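Local coordinates for protein putative oxidoreductase FAD-binding subunit (Sulfolobus tokodaii, PDB 4ZOH) that binds flavin-adenine dinucleotide and probably passes electrons through it as the flavin-carrying subunit of a molybdopterin-dependent oxidoreductase, at residues B[12-17]-B[160-165]; B[28-31]-B[35-38]; B[60-65]-B[78-83]. One frame throughout, in Å; residues are numbered along the deposited sequence.

Contact 1. Residues B[12-17]-B[160-165]; sequences DNLNEA and LVTEIQ. With FAD (flavin-adenine dinucleotide), chain H.
Leu14 and Leu160 make the apolar join between the start of helix 14-23 and strand 160-167, with Leu14 CD1 lying 3.9 Å from Leu160 CD1. The two side chains slide past one another in opposite directions, so methyl meets methyl alongside. Leu14 carries CG anti to its backbone nitrogen (chi1 -170°), a setting that throws both methyls forward to the strand; the second, CD2, comes within 4.3 Å of Thr162 CG2. Thr162 offers its methyl here while its OG1 is bound to Thr133 OG1 on the neighbouring strand.

The other branch of Leu160 serves the cofactor. CD2 lies over the plane of the adenine, 3.5 Å from FAD N1A, and an alanine here would probably leave Leu14 CD1 without its partner and open a gap over the N1A-C2A side of the adenine, which CD2 now fills.

Strand 160-167 is the middle strand of the antiparallel five-stranded sheet in the FAD-binding domain, and Thr162 and Glu163, both opposite Lys131, form a classic beta bulge in it.

Hydrogen bonds to the flavin nucleotide come from the strand backbone. Adenine N6A donates to Val161 O at 3.0 Å and nearly straight (170°), whereas Val161 N reaches N1A in a weak, bent bond. Together they engage the Watson-Crick edge of the adenine.

Polar bonds within each segment fix its shape. Asn13 is the N-cap of helix 14-23: its OD1 accepts from Glu16 N at 2.8 Å. Glu16 in turn folds back, and its OE1 takes Asp12 N at 2.8 Å from the anti side, well out of the carboxylate plane. On the strand, Gln165 NE2 donates to Glu163 OE1, an oxygen that also forms a salt bridge with Lys131.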
loop_
_atom_site.group_PDB
_atom_site.type_symbol
_atom_site.label_atom_id
_atom_site.label_comp_id
_atom_site.label_asym_id
_atom_site.label_seq_id
_atom_site.Cartn_x
_atom_site.Cartn_y
_atom_site.Cartn_z
ATOM N N ASP B 12 -15.784 -33.833 20.359
ATOM C CA ASP B 12 -14.711 -34.579 21.042
ATOM C C ASP B 12 -14.504 -35.997 20.557
ATOM O O ASP B 12 -13.389 -36.500 20.586
ATOM C CB ASP B 12 -14.991 -34.654 22.530
ATOM C CG ASP B 12 -14.815 -33.321 23.227
ATOM O OD1 ASP B 12 -13.977 -32.508 22.752
ATOM O OD2 ASP B 12 -15.520 -33.101 24.259
ATOM N N ASN B 13 -15.584 -36.631 20.118
ATOM C CA ASN B 13 -15.548 -38.044 19.713
ATOM C C ASN B 13 -16.752 -38.331 18.854
ATOM O O ASN B 13 -17.704 -37.510 18.800
ATOM C CB ASN B 13 -15.648 -38.922 20.946
ATOM C CG ASN B 13 -16.792 -38.490 21.866
ATOM O OD1 ASN B 13 -17.953 -38.346 21.446
ATOM N ND2 ASN B 13 -16.455 -38.238 23.126
ATOM N N LEU B 14 -16.735 -39.525 18.239
ATOM C CA LEU B 14 -17.789 -39.995 17.330
ATOM C C LEU B 14 -19.201 -39.834 17.886
ATOM O O LEU B 14 -20.111 -39.269 17.214
ATOM C CB LEU B 14 -17.534 -41.464 16.951
ATOM C CG LEU B 14 -18.410 -42.049 15.831
ATOM C CD1 LEU B 14 -18.569 -41.143 14.597
ATOM C CD2 LEU B 14 -17.842 -43.408 15.425
ATOM N N ASN B 15 -19.387 -40.332 19.111
ATOM C CA ASN B 15 -20.677 -40.270 19.776
ATOM C C ASN B 15 -21.240 -38.837 19.697
ATOM O O ASN B 15 -22.411 -38.610 19.260
ATOM C CB ASN B 15 -20.512 -40.773 21.227
ATOM C CG ASN B 15 -21.812 -40.741 22.024
ATOM O OD1 ASN B 15 -22.910 -40.907 21.470
ATOM N ND2 ASN B 15 -21.693 -40.540 23.345
ATOM N N GLU B 16 -20.387 -37.864 20.048
ATOM C CA GLU B 16 -20.832 -36.478 19.978
ATOM C C GLU B 16 -21.219 -36.087 18.572
ATOM O O GLU B 16 -22.310 -35.483 18.365
ATOM C CB GLU B 16 -19.778 -35.530 20.531
ATOM C CG GLU B 16 -20.053 -35.111 21.951
ATOM C CD GLU B 16 -18.852 -34.487 22.634
ATOM O OE1 GLU B 16 -18.037 -33.802 21.961
ATOM O OE2 GLU B 16 -18.730 -34.674 23.866
ATOM N N ALA B 17 -20.355 -36.427 17.603
ATOM C CA ALA B 17 -20.687 -36.072 16.187
ATOM C C ALA B 17 -22.081 -36.590 15.796
ATOM O O ALA B 17 -22.930 -35.811 15.302
ATOM C CB ALA B 17 -19.611 -36.563 15.201
ATOM N N LEU B 160 -23.227 -42.068 10.028
ATOM C CA LEU B 160 -22.061 -41.931 9.212
ATOM C C LEU B 160 -21.541 -43.275 8.712
ATOM O O LEU B 160 -21.417 -44.210 9.481
ATOM C CB LEU B 160 -20.929 -41.261 10.025
ATOM C CG LEU B 160 -21.200 -39.808 10.504
ATOM C CD1 LEU B 160 -20.131 -39.404 11.500
ATOM C CD2 LEU B 160 -21.303 -38.812 9.349
ATOM N N VAL B 161 -21.111 -43.321 7.454
ATOM C CA VAL B 161 -20.176 -44.349 7.021
ATOM C C VAL B 161 -18.913 -44.391 7.876
ATOM O O VAL B 161 -18.184 -43.385 8.020
ATOM C CB VAL B 161 -19.821 -44.141 5.542
ATOM C CG1 VAL B 161 -18.863 -45.235 5.035
ATOM C CG2 VAL B 161 -21.103 -44.067 4.727
ATOM N N THR B 162 -18.593 -45.557 8.419
ATOM C CA THR B 162 -17.378 -45.644 9.183
ATOM C C THR B 162 -16.348 -46.561 8.545
ATOM O O THR B 162 -15.115 -46.462 8.884
ATOM C CB THR B 162 -17.642 -46.109 10.638
ATOM O OG1 THR B 162 -18.484 -47.278 10.637
ATOM C CG2 THR B 162 -18.322 -45.016 11.420
ATOM N N GLU B 163 -16.824 -47.433 7.635
ATOM C CA GLU B 163 -15.969 -48.518 7.078
ATOM C C GLU B 163 -16.459 -49.051 5.768
ATOM O O GLU B 163 -17.660 -49.171 5.541
ATOM C CB GLU B 163 -15.803 -49.665 8.057
ATOM C CG GLU B 163 -14.759 -50.701 7.700
ATOM C CD GLU B 163 -14.705 -51.774 8.783
ATOM O OE1 GLU B 163 -15.673 -52.545 8.904
ATOM O OE2 GLU B 163 -13.716 -51.846 9.534
ATOM N N ILE B 164 -15.504 -49.325 4.895
ATOM C CA ILE B 164 -15.775 -50.009 3.652
ATOM C C ILE B 164 -15.051 -51.337 3.759
ATOM O O ILE B 164 -13.849 -51.379 4.212
ATOM C CB ILE B 164 -15.316 -49.209 2.384
ATOM C CG1 ILE B 164 -16.176 -47.952 2.147
ATOM C CG2 ILE B 164 -15.536 -50.054 1.121
ATOM C CD1 ILE B 164 -16.060 -46.846 3.195
ATOM N N GLN B 165 -15.800 -52.404 3.407
ATOM C CA GLN B 165 -15.261 -53.822 3.328
ATOM C C GLN B 165 -15.293 -54.411 1.921
ATOM O O GLN B 165 -16.280 -54.272 1.164
ATOM C CB GLN B 165 -16.104 -54.726 4.208
ATOM C CG GLN B 165 -15.937 -54.508 5.710
ATOM C CD GLN B 165 -17.150 -55.047 6.427
ATOM O OE1 GLN B 165 -17.757 -56.016 5.953
ATOM N NE2 GLN B 165 -17.550 -54.409 7.531
HETATM P PA FAD H . -16.529 -34.320 1.674
HETATM O O1A FAD H . -16.502 -33.300 0.587
HETATM O O2A FAD H . -16.019 -34.025 3.020
HETATM O O5B FAD H . -17.993 -34.822 1.882
HETATM C C5B FAD H . -18.818 -35.160 0.725
HETATM C C4B FAD H . -20.290 -35.621 1.243
HETATM O O4B FAD H . -20.235 -36.762 2.191
HETATM C C3B FAD H . -20.878 -34.484 2.070
HETATM O O3B FAD H . -22.258 -34.399 1.813
HETATM C C2B FAD H . -20.565 -34.843 3.541
HETATM O O2B FAD H . -21.473 -34.279 4.495
HETATM C C1B FAD H . -20.739 -36.323 3.538
HETATM N N9A FAD H . -19.810 -37.192 4.251
HETATM C C8A FAD H . -18.479 -37.164 4.263
HETATM N N7A FAD H . -18.019 -38.215 4.980
HETATM C C5A FAD H . -19.097 -38.913 5.413
HETATM C C6A FAD H . -19.265 -40.091 6.171
HETATM N N6A FAD H . -18.172 -40.727 6.585
HETATM N N1A FAD H . -20.505 -40.532 6.453
HETATM C C2A FAD H . -21.614 -39.917 5.966
HETATM N N3A FAD H . -21.483 -38.795 5.251
HETATM C C4A FAD H . -20.240 -38.270 4.952
HETATM N N1 FAD H . -13.827 -37.857 -7.529
HETATM C C2 FAD H . -13.748 -38.950 -8.386
HETATM O O2 FAD H . -14.318 -39.980 -8.087
HETATM N N3 FAD H . -13.038 -38.883 -9.547
HETATM C C4 FAD H . -12.411 -37.738 -9.910
HETATM O O4 FAD H . -11.743 -37.747 -10.950
HETATM C C4X FAD H . -12.508 -36.608 -9.069
HETATM N N5 FAD H . -11.865 -35.445 -9.431
HETATM C C5X FAD H . -11.993 -34.306 -8.582
HETATM C C6 FAD H . -11.393 -33.120 -8.991
HETATM C C7 FAD H . -11.466 -31.984 -8.170
HETATM C C7M FAD H . -10.769 -30.707 -8.688
HETATM C C8 FAD H . -12.178 -32.039 -6.953
HETATM C C8M FAD H . -12.333 -30.817 -6.008
HETATM C C9 FAD H . -12.829 -33.224 -6.564
HETATM C C9A FAD H . -12.717 -34.360 -7.369
HETATM N N10 FAD H . -13.348 -35.574 -7.019
HETATM C C10 FAD H . -13.217 -36.677 -7.884
HETATM C "C1'" FAD H . -14.129 -35.722 -5.796
HETATM C "C2'" FAD H . -13.236 -36.142 -4.613
HETATM O "O2'" FAD H . -12.881 -37.528 -4.796
HETATM C "C3'" FAD H . -13.913 -35.897 -3.235
HETATM O "O3'" FAD H . -12.859 -36.007 -2.274
HETATM C "C4'" FAD H . -14.995 -36.909 -2.898
HETATM O "O4'" FAD H . -15.934 -36.935 -3.973
HETATM C "C5'" FAD H . -15.726 -36.567 -1.581
HETATM O "O5'" FAD H . -14.878 -37.079 -0.519
HETATM P P FAD H . -14.433 -36.127 0.656
HETATM O O1P FAD H . -13.810 -36.973 1.717
HETATM O O2P FAD H . -13.629 -34.998 0.135
HETATM O O3P FAD H . -15.872 -35.686 1.135
#

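Contact 2. Residues B[28-31]-B[35-38]. With FAD (flavin-adenine dinucleotide), chain H.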
loop_
_atom_site.group_PDB
_atom_site.type_symbol
_atom_site.label_atom_id
_atom_site.label_comp_id
_atom_site.label_asym_id
_atom_site.label_seq_id
_atom_site.Cartn_x
_atom_site.Cartn_y
_atom_site.Cartn_z
ATOM N N ARG B 28 -24.203 -30.915 7.967
ATOM C CA ARG B 28 -23.449 -31.851 7.096
ATOM C C ARG B 28 -22.102 -32.151 7.752
ATOM O O ARG B 28 -21.437 -31.224 8.234
ATOM C CB ARG B 28 -23.245 -31.237 5.684
ATOM C CG ARG B 28 -24.469 -31.266 4.770
ATOM C CD ARG B 28 -24.662 -32.681 4.247
ATOM N NE ARG B 28 -26.055 -33.102 4.267
ATOM C CZ ARG B 28 -26.815 -33.255 3.175
ATOM N NH1 ARG B 28 -26.317 -33.025 1.963
ATOM N NH2 ARG B 28 -28.084 -33.653 3.279
ATOM N N PRO B 29 -21.681 -33.431 7.796
ATOM C CA PRO B 29 -20.325 -33.647 8.281
ATOM C C PRO B 29 -19.248 -33.335 7.222
ATOM O O PRO B 29 -19.525 -33.427 6.002
ATOM C CB PRO B 29 -20.316 -35.130 8.606
ATOM C CG PRO B 29 -21.292 -35.708 7.654
ATOM C CD PRO B 29 -22.387 -34.705 7.559
ATOM N N LEU B 30 -18.036 -33.019 7.682
ATOM C CA LEU B 30 -16.911 -32.623 6.799
ATOM C C LEU B 30 -15.837 -33.646 6.936
ATOM O O LEU B 30 -15.304 -33.809 8.016
ATOM C CB LEU B 30 -16.329 -31.253 7.202
ATOM C CG LEU B 30 -14.959 -30.769 6.623
ATOM C CD1 LEU B 30 -15.026 -30.617 5.091
ATOM C CD2 LEU B 30 -14.495 -29.446 7.284
ATOM N N ALA B 31 -15.483 -34.299 5.830
ATOM C CA ALA B 31 -14.323 -35.173 5.777
ATOM C C ALA B 31 -13.169 -34.467 5.034
ATOM O O ALA B 31 -12.565 -33.519 5.577
ATOM C CB ALA B 31 -14.679 -36.507 5.121
ATOM N N SER B 35 -15.746 -32.408 -1.991
ATOM C CA SER B 35 -17.000 -32.296 -2.668
ATOM C C SER B 35 -17.896 -31.373 -1.874
ATOM O O SER B 35 -18.578 -30.552 -2.477
ATOM C CB SER B 35 -17.656 -33.698 -2.874
ATOM O OG SER B 35 -16.953 -34.402 -3.897
ATOM N N LEU B 36 -17.864 -31.454 -0.540
ATOM C CA LEU B 36 -18.663 -30.525 0.271
ATOM C C LEU B 36 -18.248 -29.032 0.069
ATOM O O LEU B 36 -19.071 -28.174 -0.204
ATOM C CB LEU B 36 -18.654 -30.934 1.725
ATOM C CG LEU B 36 -19.450 -30.112 2.761
ATOM C CD1 LEU B 36 -20.980 -30.183 2.621
ATOM C CD2 LEU B 36 -18.993 -30.613 4.137
ATOM N N ILE B 37 -16.955 -28.738 0.155
ATOM C CA ILE B 37 -16.533 -27.328 0.116
ATOM C C ILE B 37 -16.805 -26.704 -1.261
ATOM O O ILE B 37 -17.353 -25.610 -1.319
ATOM C CB ILE B 37 -15.123 -27.117 0.664
ATOM C CG1 ILE B 37 -15.152 -27.359 2.175
ATOM C CG2 ILE B 37 -14.666 -25.676 0.460
ATOM C CD1 ILE B 37 -13.777 -27.601 2.792
ATOM N N PRO B 38 -16.496 -27.430 -2.370
ATOM C CA PRO B 38 -16.815 -26.867 -3.687
ATOM C C PRO B 38 -18.330 -26.532 -3.824
ATOM O O PRO B 38 -18.679 -25.528 -4.426
ATOM C CB PRO B 38 -16.352 -27.981 -4.663
ATOM C CG PRO B 38 -15.245 -28.688 -3.882
ATOM C CD PRO B 38 -15.731 -28.704 -2.479
HETATM P PA FAD H . -16.529 -34.320 1.674
HETATM O O1A FAD H . -16.502 -33.300 0.587
HETATM O O2A FAD H . -16.019 -34.025 3.020
HETATM O O5B FAD H . -17.993 -34.822 1.882
HETATM C C5B FAD H . -18.818 -35.160 0.725
HETATM C C4B FAD H . -20.290 -35.621 1.243
HETATM O O4B FAD H . -20.235 -36.762 2.191
HETATM C C3B FAD H . -20.878 -34.484 2.070
HETATM O O3B FAD H . -22.258 -34.399 1.813
HETATM C C2B FAD H . -20.565 -34.843 3.541
HETATM O O2B FAD H . -21.473 -34.279 4.495
HETATM C C1B FAD H . -20.739 -36.323 3.538
HETATM N N9A FAD H . -19.810 -37.192 4.251
HETATM C C8A FAD H . -18.479 -37.164 4.263
HETATM N N7A FAD H . -18.019 -38.215 4.980
HETATM C C5A FAD H . -19.097 -38.913 5.413
HETATM C C6A FAD H . -19.265 -40.091 6.171
HETATM N N6A FAD H . -18.172 -40.727 6.585
HETATM N N1A FAD H . -20.505 -40.532 6.453
HETATM C C2A FAD H . -21.614 -39.917 5.966
HETATM N N3A FAD H . -21.483 -38.795 5.251
HETATM C C4A FAD H . -20.240 -38.270 4.952
HETATM N N1 FAD H . -13.827 -37.857 -7.529
HETATM C C2 FAD H . -13.748 -38.950 -8.386
HETATM O O2 FAD H . -14.318 -39.980 -8.087
HETATM N N3 FAD H . -13.038 -38.883 -9.547
HETATM C C4 FAD H . -12.411 -37.738 -9.910
HETATM O O4 FAD H . -11.743 -37.747 -10.950
HETATM C C4X FAD H . -12.508 -36.608 -9.069
HETATM N N5 FAD H . -11.865 -35.445 -9.431
HETATM C C5X FAD H . -11.993 -34.306 -8.582
HETATM C C6 FAD H . -11.393 -33.120 -8.991
HETATM C C7 FAD H . -11.466 -31.984 -8.170
HETATM C C7M FAD H . -10.769 -30.707 -8.688
HETATM C C8 FAD H . -12.178 -32.039 -6.953
HETATM C C8M FAD H . -12.333 -30.817 -6.008
HETATM C C9 FAD H . -12.829 -33.224 -6.564
HETATM C C9A FAD H . -12.717 -34.360 -7.369
HETATM N N10 FAD H . -13.348 -35.574 -7.019
HETATM C C10 FAD H . -13.217 -36.677 -7.884
HETATM C "C1'" FAD H . -14.129 -35.722 -5.796
HETATM C "C2'" FAD H . -13.236 -36.142 -4.613
HETATM O "O2'" FAD H . -12.881 -37.528 -4.796
HETATM C "C3'" FAD H . -13.913 -35.897 -3.235
HETATM O "O3'" FAD H . -12.859 -36.007 -2.274
HETATM C "C4'" FAD H . -14.995 -36.909 -2.898
HETATM O "O4'" FAD H . -15.934 -36.935 -3.973
HETATM C "C5'" FAD H . -15.726 -36.567 -1.581
HETATM O "O5'" FAD H . -14.878 -37.079 -0.519
HETATM P P FAD H . -14.433 -36.127 0.656
HETATM O O1P FAD H . -13.810 -36.973 1.717
HETATM O O2P FAD H . -13.629 -34.998 0.135
HETATM O O3P FAD H . -15.872 -35.686 1.135
#
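Leu36, the first residue of helix 36-41, packs on Pro29 and Leu30 of strand 28-30 at the opening of a beta-alpha-beta unit completed by strand 49-52. The short link between strand and helix contributes Gly33 N and His34 N as further hydrogen-bond donors to FAD.

The tight part is apolar and buried. With CG anti to the backbone nitrogen (chi1 -179°), Leu36 lays CD2 against the strand backbone, 3.4 Å from Pro29 O and 3.9 Å from Leu30 CA. The Leu30 and Leu36 side chains meet at about a right angle, and Leu30 CD1 touches Ile37 CD1 at 4.0 Å. Ile50 of strand 49-52 packs against both leucines.

Arg28 forms the looser, partly exposed side. Its CB touches Leu36 CD1, but the chain bends at chi2 and chi3, carrying the guanidinium away from the helix and past the adenosine ribose.

In these two segments most bonds to the cofactor come from the main chain; the exception is Ser35 OG, hydrogen-bonded to ribityl O4' at 2.7 Å. Ribose O2B donates to Pro29 O, and Ala31 N donates to phosphate oxygen O2A at 2.9 Å. Two successive amides at the helix start grip the other oxygen, O1A, where the helix dipole would probably help stabilise the negative charge. Ser35 N approaches it at 155°, while Leu36 N points almost straight at O1A, 2.6 Å away with an N-H...O angle of 176°.

Contact 3. Residues B[60-65]-B[78-83]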
loop_
_atom_site.group_PDB
_atom_site.type_symbol
_atom_site.label_atom_id
_atom_site.label_comp_id
_atom_site.label_asym_id
_atom_site.label_seq_id
_atom_site.Cartn_x
_atom_site.Cartn_y
_atom_site.Cartn_z
ATOM N N SER B 60 -9.361 -43.767 10.073
ATOM C CA SER B 60 -8.507 -43.888 8.944
ATOM C C SER B 60 -7.602 -45.106 9.131
ATOM O O SER B 60 -6.799 -45.133 10.063
ATOM C CB SER B 60 -7.714 -42.597 8.772
ATOM O OG SER B 60 -6.701 -42.845 7.847
ATOM N N TYR B 61 -7.735 -46.113 8.266
ATOM C CA TYR B 61 -6.982 -47.392 8.407
ATOM C C TYR B 61 -7.231 -48.372 7.257
ATOM O O TYR B 61 -8.324 -48.406 6.733
ATOM C CB TYR B 61 -7.348 -48.064 9.728
ATOM C CG TYR B 61 -8.821 -48.357 9.868
ATOM C CD1 TYR B 61 -9.366 -49.533 9.334
ATOM C CD2 TYR B 61 -9.687 -47.496 10.564
ATOM C CE1 TYR B 61 -10.737 -49.819 9.441
ATOM C CE2 TYR B 61 -11.069 -47.804 10.705
ATOM C CZ TYR B 61 -11.568 -48.982 10.124
ATOM O OH TYR B 61 -12.908 -49.343 10.207
ATOM N N ILE B 62 -6.216 -49.130 6.852
ATOM C CA ILE B 62 -6.420 -50.293 5.928
ATOM C C ILE B 62 -6.145 -51.561 6.748
ATOM O O ILE B 62 -5.035 -51.754 7.183
ATOM C CB ILE B 62 -5.468 -50.310 4.671
ATOM C CG1 ILE B 62 -5.540 -49.031 3.784
ATOM C CG2 ILE B 62 -5.707 -51.556 3.828
ATOM C CD1 ILE B 62 -6.953 -48.587 3.498
ATOM N N THR B 63 -7.151 -52.399 6.989
ATOM C CA THR B 63 -6.905 -53.641 7.730
ATOM C C THR B 63 -7.305 -54.873 6.887
ATOM O O THR B 63 -8.425 -54.939 6.398
ATOM C CB THR B 63 -7.660 -53.664 9.086
ATOM O OG1 THR B 63 -7.294 -52.507 9.826
ATOM C CG2 THR B 63 -7.260 -54.860 9.925
ATOM N N LYS B 64 -6.380 -55.825 6.753
ATOM C CA LYS B 64 -6.648 -57.165 6.216
ATOM C C LYS B 64 -7.057 -58.109 7.351
ATOM O O LYS B 64 -6.235 -58.494 8.163
ATOM C CB LYS B 64 -5.422 -57.697 5.472
ATOM C CG LYS B 64 -5.685 -58.792 4.447
ATOM C CD LYS B 64 -4.368 -59.052 3.724
ATOM C CE LYS B 64 -4.400 -60.277 2.812
ATOM N NZ LYS B 64 -3.540 -60.053 1.609
ATOM N N ASP B 65 -8.343 -58.444 7.380
ATOM C CA ASP B 65 -9.022 -59.154 8.469
ATOM C C ASP B 65 -9.575 -60.476 7.896
ATOM O O ASP B 65 -10.754 -60.577 7.527
ATOM C CB ASP B 65 -10.144 -58.238 9.029
ATOM C CG ASP B 65 -10.846 -58.793 10.304
ATOM O OD1 ASP B 65 -11.770 -58.095 10.798
ATOM O OD2 ASP B 65 -10.513 -59.887 10.818
ATOM N N TYR B 78 -5.144 -41.057 -1.479
ATOM C CA TYR B 78 -3.692 -41.237 -1.593
ATOM C C TYR B 78 -3.278 -42.516 -0.862
ATOM O O TYR B 78 -2.493 -43.310 -1.398
ATOM C CB TYR B 78 -2.894 -40.026 -1.056
ATOM C CG TYR B 78 -1.391 -40.268 -0.973
ATOM C CD1 TYR B 78 -0.571 -40.025 -2.061
ATOM C CD2 TYR B 78 -0.787 -40.719 0.227
ATOM C CE1 TYR B 78 0.798 -40.216 -1.983
ATOM C CE2 TYR B 78 0.599 -40.921 0.322
ATOM C CZ TYR B 78 1.378 -40.659 -0.786
ATOM O OH TYR B 78 2.734 -40.813 -0.721
ATOM N N ASN B 79 -3.788 -42.694 0.356
ATOM C CA ASN B 79 -3.336 -43.848 1.180
ATOM C C ASN B 79 -3.859 -45.176 0.616
ATOM O O ASN B 79 -3.126 -46.109 0.532
ATOM C CB ASN B 79 -3.746 -43.698 2.653
ATOM C CG ASN B 79 -2.888 -42.690 3.392
ATOM O OD1 ASN B 79 -1.705 -42.544 3.145
ATOM N ND2 ASN B 79 -3.499 -41.999 4.317
ATOM N N ILE B 80 -5.105 -45.195 0.191
ATOM C CA ILE B 80 -5.669 -46.356 -0.521
ATOM C C ILE B 80 -4.819 -46.669 -1.763
ATOM O O ILE B 80 -4.436 -47.806 -1.980
ATOM C CB ILE B 80 -7.144 -46.113 -0.869
ATOM C CG1 ILE B 80 -7.926 -45.986 0.426
ATOM C CG2 ILE B 80 -7.666 -47.221 -1.795
ATOM C CD1 ILE B 80 -9.398 -45.543 0.334
ATOM N N SER B 81 -4.431 -45.651 -2.506
ATOM C CA SER B 81 -3.639 -45.850 -3.718
ATOM C C SER B 81 -2.287 -46.476 -3.431
ATOM O O SER B 81 -1.653 -47.039 -4.341
ATOM C CB SER B 81 -3.565 -44.554 -4.531
ATOM O OG SER B 81 -2.455 -43.774 -4.190
ATOM N N LYS B 82 -1.866 -46.450 -2.159
ATOM C CA LYS B 82 -0.503 -46.853 -1.824
ATOM C C LYS B 82 -0.509 -48.188 -1.144
ATOM O O LYS B 82 0.555 -48.717 -0.847
ATOM C CB LYS B 82 0.198 -45.846 -0.876
ATOM C CG LYS B 82 0.570 -44.503 -1.468
ATOM C CD LYS B 82 1.586 -44.726 -2.550
ATOM C CE LYS B 82 1.869 -43.429 -3.259
ATOM N NZ LYS B 82 2.859 -43.621 -4.362
ATOM N N SER B 83 -1.684 -48.772 -0.968
ATOM C CA SER B 83 -1.802 -49.945 -0.134
ATOM C C SER B 83 -2.118 -51.330 -0.795
ATOM O O SER B 83 -2.572 -52.277 -0.125
ATOM C CB SER B 83 -2.758 -49.628 0.982
ATOM O OG SER B 83 -4.039 -49.668 0.484
HETATM O O HOH W 1 -5.902 -41.661 5.162
#
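Ile62 projects from the edge strand 62-64 toward helix 77-81 and Ser83 beyond it, and its side chain carries the contact. Its terminal CD1 reaches Ile80 CG1 at 4.1 Å, the two isoleucines crossing at about a right angle; the end of one therefore rests on the flank of the other. Ile80 continues inward to Ile71 of strand 68-72 and Ala92 of helix 88-93.

Farther back along the Ile62 chain, CG1 lies 3.7 Å from Ser83 OG. This hydroxyl is turned back on the backbone that precedes it: with OG between the backbone nitrogen and the carbonyl carbon (chi1 77°), it donates to Ile80 O at 3.1 Å. Ser83 N binds the same carbonyl oxygen from the same face of its plane, also at 3.1 Å, a double grip that ties Ser83 back to Ile80. Ser89 OG is a further partner of Ile80 O.

At the other end of the contact a water bridges Ser60, in the loop leading to the strand, and Asn79 of the helix. It accepts from Asn79 ND2 at 2.6 Å and is hydrogen-bonded to Ser60 OG, 3.0 Å away.

The two segments thus meet directly through aliphatic carbon and one hydroxyl already committed to its own backbone, while their polar link runs through water; dispersion and burial, more than directed bonds, join the edge of the sheet to the helix.

In the fold
All three contacts belong to the FAD-binding domain, and along the chain contacts 2 and 3 lie inside the loop closed by contact 1. Contacts 1 and 2 are buried and share the cofactor, one at the adenine and the other from the ribose through the pyrophosphate to the ribityl chain; they touch where Leu160 CD2 packs on Pro29 CG. Contact 3 is partly buried, at the edge of the five-stranded sheet that contact 1 enters at its middle, and a probable hydrogen bond from Tyr61 to Glu163 ties the two. Aliphatic packing is common to all, but bonds to FAD, mostly from the main chain, distinguish contacts 1 and 2, whereas contact 3 adds a bridging water.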